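Local coordinates for protein peptidoglycan synthase activator LpoP (Pseudomonas aeruginosa, PDB 6W5Q) that probably activates a peptidoglycan synthase in cell-wall assembly, as a lipoprotein whose globular C-terminal domain is built from tetratricopeptide-repeat-like helices, at residues 58-62 / 63-67. Residues are numbered along the deposited sequence; the frame is centred on the assembly and turned at random.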
loop_
_atom_site.group_PDB
_atom_site.type_symbol
_atom_site.label_atom_id
_atom_site.label_comp_id
_atom_site.label_asym_id
_atom_site.label_seq_id
_atom_site.Cartn_x
_atom_site.Cartn_y
_atom_site.Cartn_z
ATOM N N VAL A 58 1.214 5.325 2.432
ATOM C CA VAL A 58 1.585 6.263 3.486
ATOM C C VAL A 58 3.054 6.108 3.849
ATOM O O VAL A 58 3.770 7.103 4.021
ATOM C CB VAL A 58 0.669 6.062 4.707
ATOM C CG1 VAL A 58 1.132 6.910 5.887
ATOM C CG2 VAL A 58 -0.742 6.413 4.319
ATOM N N ARG A 59 3.525 4.861 3.988
ATOM C CA ARG A 59 4.938 4.641 4.296
ATOM C C ARG A 59 5.812 5.152 3.173
ATOM O O ARG A 59 6.864 5.756 3.415
ATOM C CB ARG A 59 5.230 3.162 4.519
ATOM C CG ARG A 59 4.386 2.503 5.595
ATOM C CD ARG A 59 5.234 2.031 6.746
ATOM N NE ARG A 59 4.454 1.508 7.874
ATOM C CZ ARG A 59 4.292 2.112 9.051
ATOM N NH1 ARG A 59 4.874 3.292 9.300
ATOM N NH2 ARG A 59 3.567 1.513 9.985
ATOM N N LEU A 60 5.413 4.882 1.930
ATOM C CA LEU A 60 6.180 5.397 0.810
ATOM C C LEU A 60 6.204 6.919 0.848
ATOM O O LEU A 60 7.248 7.543 0.616
ATOM C CB LEU A 60 5.590 4.887 -0.502
ATOM C CG LEU A 60 6.380 5.260 -1.754
ATOM C CD1 LEU A 60 7.824 4.805 -1.643
ATOM C CD2 LEU A 60 5.707 4.642 -2.950
ATOM N N ALA A 61 5.069 7.536 1.183
ATOM C CA ALA A 61 5.036 8.985 1.244
ATOM C C ALA A 61 5.891 9.519 2.392
ATOM O O ALA A 61 6.396 10.636 2.304
ATOM C CB ALA A 61 3.591 9.470 1.353
ATOM N N GLN A 62 6.091 8.739 3.460
ATOM C CA GLN A 62 7.011 9.154 4.516
ATOM C C GLN A 62 8.472 8.981 4.130
ATOM O O GLN A 62 9.344 9.340 4.928
ATOM C CB GLN A 62 6.734 8.392 5.830
ATOM C CG GLN A 62 5.380 8.756 6.459
ATOM C CD GLN A 62 5.010 7.899 7.676
ATOM O OE1 GLN A 62 4.839 6.677 7.575
ATOM N NE2 GLN A 62 4.884 8.547 8.835
ATOM N N GLY A 63 8.761 8.444 2.941
ATOM C CA GLY A 63 10.123 8.124 2.568
ATOM C C GLY A 63 10.617 6.774 3.041
ATOM O O GLY A 63 11.794 6.465 2.848
ATOM N N ASP A 64 9.754 5.944 3.637
ATOM C CA ASP A 64 10.167 4.634 4.151
ATOM C C ASP A 64 9.934 3.560 3.085
ATOM O O ASP A 64 9.037 2.710 3.176
ATOM C CB ASP A 64 9.430 4.323 5.447
ATOM C CG ASP A 64 9.829 5.261 6.562
ATOM O OD1 ASP A 64 11.034 5.585 6.631
ATOM O OD2 ASP A 64 8.952 5.684 7.351
ATOM N N ALA A 65 10.812 3.602 2.076
ATOM C CA ALA A 65 10.602 2.841 0.841
ATOM C C ALA A 65 10.702 1.338 1.071
ATOM O O ALA A 65 9.827 0.584 0.637
ATOM C CB ALA A 65 11.610 3.283 -0.227
ATOM N N ALA A 66 11.785 0.880 1.712
ATOM C CA ALA A 66 11.936 -0.547 1.969
ATOM C C ALA A 66 10.759 -1.086 2.776
ATOM O O ALA A 66 10.257 -2.181 2.495
ATOM C CB ALA A 66 13.264 -0.815 2.685
ATOM N N GLN A 67 10.286 -0.317 3.761
ATOM C CA GLN A 67 9.100 -0.712 4.525
ATOM C C GLN A 67 7.879 -0.841 3.627
ATOM O O GLN A 67 7.171 -1.856 3.666
ATOM C CB GLN A 67 8.814 0.313 5.625
ATOM C CG GLN A 67 9.620 0.094 6.848
ATOM C CD GLN A 67 9.336 1.133 7.903
ATOM O OE1 GLN A 67 8.182 1.335 8.314
ATOM N NE2 GLN A 67 10.365 1.848 8.300
#
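The carbonyls of Arg59 and Leu60, in the last turn of helix 49-61, receive the main-chain N-H groups of Asp64 and Gly63, which reach back and close the helix off. Asp64 N gives its hydrogen to Arg59 O at 2.9 Å. Gly63 N bonds Leu60 O, also over 2.9 Å. Both bonds are somewhat bent at the hydrogen. With Gly63 at positive phi (85°) this is a Schellman motif, and glycine suits the spot: having no side chain, it can take up this conformation with the carbonyl oxygen of Gln62 close by. Asp64 then sits at the N-cap of helix 65-78, although its carboxylate makes no capping bond. It is also the centre of an inverse gamma turn. Three residues, Gln62 to Asp64, join helix 49-61 to helix 65-78. Short turns of this kind between antiparallel helices are characteristic of tetratricopeptide-repeat folds, consistent with the family of this C-terminal domain.

On one flank, the side chains of Arg59 and Gln67 pass each other at a slant. Gln67 OE1 lies 3.4 Å from Arg59 CD but 3.8 Å from Arg59 NE; this is van der Waals contact, not a hydrogen bond. The amide and guanidinium planes stand 46° apart. A bend at chi2 (-116°) turns the arginine chain, and its NH2 finds its salt bridge with Glu39 of helix 31-44. Asp64 OD2 rests 3.8 Å from Gln62 CB and stays 5.1 Å from Arg59 NH1, where the opposite charges may still attract.

The apolar side belongs to Leu60, whose CD1 comes to 4.3 Å from Ala65 CB; both side chains also touch Lys99 of helix 83-99.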